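Local atomic coordinates of PTS-dependent dihydroxyacetone kinase, ADP-binding subunit DhaL (Lactococcus lactis subsp. lactis, PDB entry 3CR3), a protein that binds ADP and magnesium and, once DhaM has converted the ADP to ATP, passes the phosphoryl group to dihydroxyacetone bound on DhaK. Residues Lys17-Lys22 / Gly44-Met49; Ile8-Lys13 / Ser85-Met90; Ser129-Asp134 / Asp138-Asp143. All blocks are in the same frame, centred on the assembly; numbering follows the deposited sequence.

How the interactions relate
Interactions 1 and 2 both use helix 4-20, at different points along it, and their centres lie about 12 Å apart. They touch directly: Met45 CE lies 3.5 Å from Leu11 O, and Met49 CE lies 3.5 Å from Gly12 CA. Along the chain, interaction 1 is nested inside the loop closed by interaction 2. Interaction 3 follows both in sequence. Its centre is about 23 Å from that of interaction 1, on the opposite side of the chain's centre, and about 18 Å from that of interaction 2. The side chains of Ile18, Phe87 and Phe131 lie about 10, 13 and 14 Å from bound ADP.

Interaction 1. Residues Lys17-Lys22 / Gly44-Met49; sequences KIQENK and GMSETM
Ile18 and Met45, a selenomethionine, form the apolar half of this contact. Ile18 CG1 lies 4.4 Å from Met45 CG, a loose van der Waals approach. The CB atoms of both residues point toward the opposing helix, but Met45 then folds its selenium end away. At the partly exposed margin, Gln19 NE2 comes within 3.8 Å of Ser46 CB. A bend at chi2 (-59°) swings the amide of Gln19 across to helix 37-54. There NE2 donates to Ala42 O, and it also bonds Asn15 OD1 on its own helix. Ser46 OG lies within bonding range of Ala42 O and Arg43 O, for which it has one proton.

Behind this shell, Asn21 ND2 bonds Lys17 O at 2.7 Å, in the carbonyl plane and on a lone pair. Asn21 N uses the same oxygen, so two bonds grip it where helix 4-20 ends.

The contact is helix-helix packing between the C-terminal end of helix 4-20 and helix 37-54. The latter begins with the ADP-binding residues His37 to Asn40, and the Ile18 side chain is about 6 Å from that of Gly38. Tyr182 of helix 175-191 packs on Ile18 and Asn21. Helix 60-74 packs against Thr48 and Glu47 of helix 37-54.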
loop_
_atom_site.group_PDB
_atom_site.type_symbol
_atom_site.label_atom_id
_atom_site.label_comp_id
_atom_site.label_asym_id
_atom_site.label_seq_id
_atom_site.Cartn_x
_atom_site.Cartn_y
_atom_site.Cartn_z
ATOM N N LYS A 17 -21.113 -2.878 -31.687
ATOM C CA LYS A 17 -20.434 -4.119 -31.296
ATOM C C LYS A 17 -20.106 -4.131 -29.808
ATOM O O LYS A 17 -20.186 -5.174 -29.158
ATOM C CB LYS A 17 -19.141 -4.282 -32.086
ATOM C CG LYS A 17 -19.332 -4.642 -33.542
ATOM C CD LYS A 17 -19.689 -6.108 -33.699
ATOM C CE LYS A 17 -19.650 -6.533 -35.143
ATOM N NZ LYS A 17 -19.744 -8.028 -35.256
ATOM N N ILE A 18 -19.724 -2.967 -29.288
ATOM C CA ILE A 18 -19.353 -2.806 -27.882
ATOM C C ILE A 18 -20.565 -3.002 -26.964
ATOM O O ILE A 18 -20.497 -3.770 -26.004
ATOM C CB ILE A 18 -18.686 -1.424 -27.616
ATOM C CG1 ILE A 18 -17.250 -1.386 -28.174
ATOM C CG2 ILE A 18 -18.715 -1.077 -26.139
ATOM C CD1 ILE A 18 -16.299 -2.406 -27.572
ATOM N N GLN A 19 -21.662 -2.309 -27.266
ATOM C CA GLN A 19 -22.919 -2.455 -26.505
ATOM C C GLN A 19 -23.475 -3.873 -26.580
ATOM O O GLN A 19 -23.925 -4.413 -25.575
ATOM C CB GLN A 19 -23.983 -1.468 -27.010
ATOM C CG GLN A 19 -23.557 -0.002 -26.986
ATOM C CD GLN A 19 -23.182 0.492 -25.608
ATOM O OE1 GLN A 19 -23.646 -0.033 -24.603
ATOM N NE2 GLN A 19 -22.348 1.522 -25.557
ATOM N N GLU A 20 -23.437 -4.469 -27.772
ATOM C CA GLU A 20 -23.921 -5.833 -27.971
ATOM C C GLU A 20 -23.148 -6.849 -27.135
ATOM O O GLU A 20 -23.743 -7.730 -26.509
ATOM C CB GLU A 20 -23.871 -6.225 -29.454
ATOM C CG GLU A 20 -24.970 -5.570 -30.329
ATOM C CD GLU A 20 -24.884 -5.960 -31.808
ATOM O OE1 GLU A 20 -23.864 -6.565 -32.224
ATOM O OE2 GLU A 20 -25.841 -5.654 -32.556
ATOM N N ASN A 21 -21.824 -6.713 -27.130
ATOM C CA ASN A 21 -20.944 -7.678 -26.485
ATOM C C ASN A 21 -20.367 -7.264 -25.141
ATOM O O ASN A 21 -19.353 -7.828 -24.722
ATOM C CB ASN A 21 -19.796 -8.025 -27.436
ATOM C CG ASN A 21 -20.278 -8.611 -28.723
ATOM O OD1 ASN A 21 -20.734 -9.746 -28.752
ATOM N ND2 ASN A 21 -20.181 -7.843 -29.813
ATOM N N LYS A 22 -21.005 -6.314 -24.456
ATOM C CA LYS A 22 -20.455 -5.778 -23.198
ATOM C C LYS A 22 -20.336 -6.777 -22.049
ATOM O O LYS A 22 -19.320 -6.795 -21.351
ATOM C CB LYS A 22 -21.152 -4.482 -22.751
ATOM C CG LYS A 22 -22.615 -4.600 -22.330
ATOM C CD LYS A 22 -23.156 -3.224 -21.946
ATOM C CE LYS A 22 -24.529 -3.310 -21.285
ATOM N NZ LYS A 22 -25.127 -1.940 -21.114
ATOM N N GLY A 44 -17.764 4.437 -22.174
ATOM C CA GLY A 44 -16.908 5.304 -22.958
ATOM C C GLY A 44 -17.414 5.536 -24.367
ATOM O O GLY A 44 -17.341 6.655 -24.876
HETATM N N MSE A 45 -17.916 4.475 -24.998
HETATM C CA MSE A 45 -18.388 4.569 -26.368
HETATM C C MSE A 45 -19.803 5.155 -26.470
HETATM O O MSE A 45 -20.115 5.844 -27.445
HETATM C CB MSE A 45 -18.253 3.234 -27.110
HETATM C CG MSE A 45 -16.809 2.912 -27.546
HETATM SE SE MSE A 45 -15.976 4.348 -28.618
HETATM C CE MSE A 45 -17.231 4.434 -30.077
ATOM N N SER A 46 -20.644 4.907 -25.469
ATOM C CA SER A 46 -21.957 5.572 -25.423
ATOM C C SER A 46 -21.749 7.075 -25.309
ATOM O O SER A 46 -22.267 7.829 -26.115
ATOM C CB SER A 46 -22.822 5.051 -24.278
ATOM O OG SER A 46 -22.058 4.936 -23.099
ATOM N N GLU A 47 -20.947 7.487 -24.334
ATOM C CA GLU A 47 -20.538 8.878 -24.184
ATOM C C GLU A 47 -19.869 9.467 -25.424
ATOM O O GLU A 47 -20.175 10.598 -25.795
ATOM C CB GLU A 47 -19.654 9.039 -22.951
ATOM C CG GLU A 47 -20.425 8.861 -21.652
ATOM C CD GLU A 47 -21.562 9.873 -21.508
ATOM O OE1 GLU A 47 -21.290 11.091 -21.603
ATOM O OE2 GLU A 47 -22.717 9.447 -21.303
ATOM N N THR A 48 -18.981 8.703 -26.071
ATOM C CA THR A 48 -18.354 9.127 -27.325
ATOM C C THR A 48 -19.399 9.450 -28.402
ATOM O O THR A 48 -19.368 10.523 -28.995
ATOM C CB THR A 48 -17.334 8.079 -27.851
ATOM O OG1 THR A 48 -16.223 8.016 -26.954
ATOM C CG2 THR A 48 -16.819 8.456 -29.238
HETATM N N MSE A 49 -20.329 8.529 -28.630
HETATM C CA MSE A 49 -21.347 8.724 -29.660
HETATM C C MSE A 49 -22.272 9.906 -29.337
HETATM O O MSE A 49 -22.701 10.622 -30.249
HETATM C CB MSE A 49 -22.142 7.445 -29.917
HETATM C CG MSE A 49 -21.311 6.273 -30.451
HETATM SE SE MSE A 49 -19.992 6.720 -31.833
HETATM C CE MSE A 49 -21.264 7.198 -33.255
#

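Interaction 2. Residues Ile8-Lys13 / Ser85-Met90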
loop_
_atom_site.group_PDB
_atom_site.type_symbol
_atom_site.label_atom_id
_atom_site.label_comp_id
_atom_site.label_asym_id
_atom_site.label_seq_id
_atom_site.Cartn_x
_atom_site.Cartn_y
_atom_site.Cartn_z
ATOM N N ILE A 8 -17.519 8.587 -38.770
ATOM C CA ILE A 8 -18.669 8.575 -37.870
ATOM C C ILE A 8 -19.471 7.270 -38.002
ATOM O O ILE A 8 -19.943 6.717 -36.999
ATOM C CB ILE A 8 -19.547 9.832 -38.033
ATOM C CG1 ILE A 8 -18.846 11.032 -37.374
ATOM C CG2 ILE A 8 -20.924 9.615 -37.407
ATOM C CD1 ILE A 8 -19.399 12.394 -37.771
ATOM N N GLU A 9 -19.609 6.783 -39.232
ATOM C CA GLU A 9 -20.216 5.482 -39.477
ATOM C C GLU A 9 -19.451 4.382 -38.730
ATOM O O GLU A 9 -20.061 3.540 -38.076
ATOM C CB GLU A 9 -20.249 5.168 -40.977
ATOM C CG GLU A 9 -20.950 3.838 -41.328
ATOM C CD GLU A 9 -20.805 3.439 -42.792
ATOM O OE1 GLU A 9 -20.079 4.133 -43.549
ATOM O OE2 GLU A 9 -21.424 2.421 -43.191
ATOM N N TRP A 10 -18.118 4.412 -38.831
ATOM C CA TRP A 10 -17.253 3.354 -38.284
ATOM C C TRP A 10 -17.399 3.285 -36.771
ATOM O O TRP A 10 -17.662 2.217 -36.206
ATOM C CB TRP A 10 -15.779 3.541 -38.753
ATOM C CG TRP A 10 -14.726 2.840 -37.907
ATOM C CD1 TRP A 10 -14.812 1.585 -37.351
ATOM C CD2 TRP A 10 -13.432 3.354 -37.534
ATOM N NE1 TRP A 10 -13.662 1.299 -36.648
ATOM C CE2 TRP A 10 -12.801 2.362 -36.739
ATOM C CE3 TRP A 10 -12.754 4.557 -37.780
ATOM C CZ2 TRP A 10 -11.524 2.534 -36.200
ATOM C CZ3 TRP A 10 -11.478 4.732 -37.235
ATOM C CH2 TRP A 10 -10.876 3.722 -36.458
ATOM N N LEU A 11 -17.282 4.437 -36.129
ATOM C CA LEU A 11 -17.374 4.524 -34.681
ATOM C C LEU A 11 -18.764 4.132 -34.157
ATOM O O LEU A 11 -18.878 3.576 -33.067
ATOM C CB LEU A 11 -16.954 5.920 -34.189
ATOM C CG LEU A 11 -15.457 6.201 -34.343
ATOM C CD1 LEU A 11 -15.148 7.698 -34.328
ATOM C CD2 LEU A 11 -14.648 5.465 -33.280
ATOM N N GLY A 12 -19.801 4.408 -34.943
ATOM C CA GLY A 12 -21.164 4.006 -34.601
ATOM C C GLY A 12 -21.301 2.494 -34.595
ATOM O O GLY A 12 -21.861 1.930 -33.659
ATOM N N LYS A 13 -20.785 1.847 -35.645
ATOM C CA LYS A 13 -20.764 0.384 -35.732
ATOM C C LYS A 13 -19.928 -0.246 -34.631
ATOM O O LYS A 13 -20.296 -1.287 -34.109
ATOM C CB LYS A 13 -20.256 -0.086 -37.094
ATOM C CG LYS A 13 -21.258 0.101 -38.227
ATOM C CD LYS A 13 -20.702 -0.476 -39.519
ATOM C CE LYS A 13 -21.736 -0.393 -40.634
ATOM N NZ LYS A 13 -22.947 -1.207 -40.324
ATOM N N SER A 85 -5.026 7.552 -25.864
ATOM C CA SER A 85 -3.750 7.916 -26.469
ATOM C C SER A 85 -3.655 7.405 -27.916
ATOM O O SER A 85 -3.073 8.073 -28.769
ATOM C CB SER A 85 -2.576 7.413 -25.633
ATOM O OG SER A 85 -2.605 7.996 -24.334
ATOM N N ALA A 86 -4.235 6.238 -28.186
ATOM C CA ALA A 86 -4.305 5.743 -29.563
ATOM C C ALA A 86 -5.034 6.781 -30.417
ATOM O O ALA A 86 -4.504 7.254 -31.407
ATOM C CB ALA A 86 -5.005 4.372 -29.636
ATOM N N PHE A 87 -6.233 7.178 -29.998
ATOM C CA PHE A 87 -6.999 8.133 -30.776
ATOM C C PHE A 87 -6.346 9.513 -30.878
ATOM O O PHE A 87 -6.439 10.166 -31.907
ATOM C CB PHE A 87 -8.463 8.179 -30.314
ATOM C CG PHE A 87 -9.297 7.071 -30.911
ATOM C CD1 PHE A 87 -9.813 7.195 -32.193
ATOM C CD2 PHE A 87 -9.512 5.881 -30.212
ATOM C CE1 PHE A 87 -10.550 6.170 -32.777
ATOM C CE2 PHE A 87 -10.245 4.846 -30.782
ATOM C CZ PHE A 87 -10.765 4.988 -32.065
ATOM N N LEU A 88 -5.647 9.927 -29.830
ATOM C CA LEU A 88 -4.974 11.218 -29.832
ATOM C C LEU A 88 -3.884 11.277 -30.904
ATOM O O LEU A 88 -3.761 12.274 -31.622
ATOM C CB LEU A 88 -4.390 11.509 -28.448
ATOM C CG LEU A 88 -4.041 12.957 -28.123
ATOM C CD1 LEU A 88 -5.241 13.915 -28.313
ATOM C CD2 LEU A 88 -3.528 13.024 -26.702
ATOM N N ALA A 89 -3.099 10.208 -31.002
ATOM C CA ALA A 89 -2.042 10.115 -32.004
ATOM C C ALA A 89 -2.644 10.055 -33.405
ATOM O O ALA A 89 -2.156 10.714 -34.328
ATOM C CB ALA A 89 -1.184 8.906 -31.745
HETATM N N MSE A 90 -3.722 9.280 -33.549
HETATM C CA MSE A 90 -4.469 9.199 -34.807
HETATM C C MSE A 90 -5.049 10.549 -35.203
HETATM O O MSE A 90 -5.102 10.885 -36.384
HETATM C CB MSE A 90 -5.574 8.140 -34.728
HETATM C CG MSE A 90 -5.030 6.723 -34.593
HETATM SE SE MSE A 90 -6.427 5.376 -34.427
HETATM C CE MSE A 90 -6.917 5.478 -32.611
#
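The ring of Phe87 is the shared partner of Leu11 and Trp10. Leu11 sends one methyl branch to it: CD2 lies 4.1 Å from Phe87 CZ and only slightly farther from CE1. The approach is oblique to the ring. The two side chains run in nearly opposite directions and meet at their ends. Leu11 CG lies beside the backbone N (chi1 -70°), which directs the CD2 branch to the Phe87 ring.

Trp10 reaches the same ring with the far corner of its indole. Its CH2 is 4.4 Å from Phe87 CE1. The two ring planes are inclined by about 37°, and the approach is oblique from either ring, so this is a corner contact between aromatic carbons rather than a stack.

The backbones are well apart here. The nearest CA pair, Leu11 and Phe87, is separated by 11.7 Å, and long side chains span the gap. The contact belongs to the buried core of the barrel of up-and-down helices known for this family, which binds its nucleotide at one end. Helices 4-20 and 79-94 meet across the barrel interior. Val67 of helix 60-74 touches both Leu11 and Phe87, and Phe64 of that helix packs on Trp10.

Phe87 is also packed from its own helix. Met90, a selenomethionine, places CE over the ring centre, 3.3 Å above the plane, on the other side of that plane from Leu11 CD2. The ring thus has a methyl group on each side of its plane.

Trp10 NE1 donates to Leu183 O on helix 175-191. The bond probably limits rotation of the indole. The indole also packs against Leu187 and Val190 of that helix.

Interaction 3. Residues Ser129-Asp134 / Asp138-Asp143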
loop_
_atom_site.group_PDB
_atom_site.type_symbol
_atom_site.label_atom_id
_atom_site.label_comp_id
_atom_site.label_asym_id
_atom_site.label_seq_id
_atom_site.Cartn_x
_atom_site.Cartn_y
_atom_site.Cartn_z
ATOM N N SER A 129 -0.793 -4.617 -33.673
ATOM C CA SER A 129 0.396 -4.980 -34.457
ATOM C C SER A 129 0.077 -5.956 -35.575
ATOM O O SER A 129 0.499 -5.750 -36.719
ATOM C CB SER A 129 1.473 -5.582 -33.559
ATOM O OG SER A 129 2.626 -5.915 -34.321
ATOM N N ALA A 130 -0.654 -7.022 -35.247
ATOM C CA ALA A 130 -1.043 -8.030 -36.250
ATOM C C ALA A 130 -1.897 -7.418 -37.362
ATOM O O ALA A 130 -1.737 -7.745 -38.543
ATOM C CB ALA A 130 -1.776 -9.220 -35.576
ATOM N N PHE A 131 -2.795 -6.510 -36.983
ATOM C CA PHE A 131 -3.684 -5.869 -37.954
ATOM C C PHE A 131 -2.924 -4.943 -38.903
ATOM O O PHE A 131 -3.153 -4.971 -40.125
ATOM C CB PHE A 131 -4.797 -5.115 -37.214
ATOM C CG PHE A 131 -5.750 -4.387 -38.108
ATOM C CD1 PHE A 131 -6.547 -5.083 -39.031
ATOM C CD2 PHE A 131 -5.904 -3.006 -37.994
ATOM C CE1 PHE A 131 -7.457 -4.408 -39.850
ATOM C CE2 PHE A 131 -6.822 -2.317 -38.798
ATOM C CZ PHE A 131 -7.601 -3.014 -39.726
ATOM N N LEU A 132 -2.019 -4.132 -38.354
ATOM C CA LEU A 132 -1.139 -3.273 -39.176
ATOM C C LEU A 132 -0.283 -4.089 -40.138
ATOM O O LEU A 132 -0.176 -3.765 -41.320
ATOM C CB LEU A 132 -0.231 -2.405 -38.296
ATOM C CG LEU A 132 0.843 -1.552 -38.985
ATOM C CD1 LEU A 132 0.199 -0.438 -39.828
ATOM C CD2 LEU A 132 1.786 -0.979 -37.957
ATOM N N ASN A 133 0.340 -5.140 -39.618
ATOM C CA ASN A 133 1.152 -6.025 -40.453
ATOM C C ASN A 133 0.322 -6.530 -41.642
ATOM O O ASN A 133 0.776 -6.491 -42.779
ATOM C CB ASN A 133 1.736 -7.183 -39.627
ATOM C CG ASN A 133 2.960 -6.762 -38.788
ATOM O OD1 ASN A 133 3.706 -5.851 -39.161
ATOM N ND2 ASN A 133 3.176 -7.446 -37.666
ATOM N N ASP A 134 -0.914 -6.946 -41.360
ATOM C CA ASP A 134 -1.851 -7.426 -42.390
ATOM C C ASP A 134 -2.173 -6.353 -43.437
ATOM O O ASP A 134 -2.158 -6.626 -44.638
ATOM C CB ASP A 134 -3.142 -7.961 -41.747
ATOM C CG ASP A 134 -2.986 -9.380 -41.199
ATOM O OD1 ASP A 134 -1.957 -10.029 -41.499
ATOM O OD2 ASP A 134 -3.898 -9.843 -40.475
ATOM N N ASP A 138 -1.464 -6.281 -47.421
ATOM C CA ASP A 138 -2.801 -6.355 -48.020
ATOM C C ASP A 138 -3.488 -7.692 -47.761
ATOM O O ASP A 138 -3.878 -8.390 -48.691
ATOM C CB ASP A 138 -2.742 -6.067 -49.522
ATOM C CG ASP A 138 -4.119 -5.905 -50.136
ATOM O OD1 ASP A 138 -5.028 -5.343 -49.465
ATOM O OD2 ASP A 138 -4.289 -6.352 -51.285
ATOM N N SER A 139 -3.615 -8.045 -46.487
ATOM C CA SER A 139 -4.156 -9.334 -46.086
ATOM C C SER A 139 -5.017 -9.218 -44.832
ATOM O O SER A 139 -5.276 -10.205 -44.163
ATOM C CB SER A 139 -3.017 -10.343 -45.879
ATOM O OG SER A 139 -2.122 -9.912 -44.860
ATOM N N ALA A 140 -5.458 -8.001 -44.523
ATOM C CA ALA A 140 -6.327 -7.761 -43.373
ATOM C C ALA A 140 -7.717 -8.336 -43.588
ATOM O O ALA A 140 -8.297 -8.191 -44.660
ATOM C CB ALA A 140 -6.402 -6.274 -43.050
ATOM N N SER A 141 -8.244 -8.994 -42.558
ATOM C CA SER A 141 -9.531 -9.668 -42.645
ATOM C C SER A 141 -10.105 -9.954 -41.267
ATOM O O SER A 141 -9.359 -10.087 -40.285
ATOM C CB SER A 141 -9.380 -10.992 -43.386
ATOM O OG SER A 141 -8.870 -11.979 -42.509
ATOM N N LYS A 142 -11.430 -10.083 -41.207
ATOM C CA LYS A 142 -12.111 -10.473 -39.972
ATOM C C LYS A 142 -11.618 -11.833 -39.466
ATOM O O LYS A 142 -11.386 -12.004 -38.271
ATOM C CB LYS A 142 -13.631 -10.460 -40.144
ATOM C CG LYS A 142 -14.384 -11.116 -38.990
ATOM C CD LYS A 142 -15.769 -10.524 -38.778
ATOM C CE LYS A 142 -16.546 -11.328 -37.757
ATOM N NZ LYS A 142 -16.906 -12.669 -38.304
ATOM N N ASP A 143 -11.438 -12.780 -40.378
ATOM C CA ASP A 143 -10.888 -14.093 -40.041
ATOM C C ASP A 143 -9.535 -13.952 -39.337
ATOM O O ASP A 143 -9.304 -14.588 -38.317
ATOM C CB ASP A 143 -10.719 -14.968 -41.300
ATOM C CG ASP A 143 -11.979 -15.747 -41.672
ATOM O OD1 ASP A 143 -12.990 -15.673 -40.939
ATOM O OD2 ASP A 143 -11.948 -16.448 -42.718
HETATM O O HOH W 1 -6.254 -8.703 -40.017
#
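Phe131 CG lies anti to its backbone N (chi1 178°), and this brings ring atom CE1 to 3.9 Å from Ala140 CB, which it meets obliquely. Asp134 CB supports the same methyl, also at 3.9 Å from Ala140 CB, so Ala140 fits between two residues of the helix. Asp134 CG lies beside its backbone N (chi1 -80°), which turns the carboxylate toward the chain that follows. Its OD1 makes a near approach to Ser139 OG, 3.4 Å away. The strongest partner of this hydroxyl is Thr137 OG1.

The firm bond across the contact is from the backbone. Ser139 N donates to Asp134 O at 2.7 Å, moderately bent (155°), from above the carbonyl plane. Together with the Asp138 N to Leu135 O pairing, and with positive phi at Asp138, this makes a Schellman motif. It ends helix 125-136 and reverses the chain. Thr137 OG1 also bonds Asp134 O.

A water ties the same turn together. It donates to Asp134 OD2 at 2.7 Å and accepts from Ser141 N at 3.2 Å, lying in plane at the edge of the Phe131 ring. Ser141 is the N-cap of the next helix, and its OG bonds Asn144 N.

The contact is thus a tight surface connection, capped at both ends, between helix 125-136 and helix 142-151. Phe131 faces inward from it, stacks with Phe184 of helix 175-191 and packs on Ile104 of helix 100-115. Leu188 of helix 175-191 touches both Phe131 and Ala140.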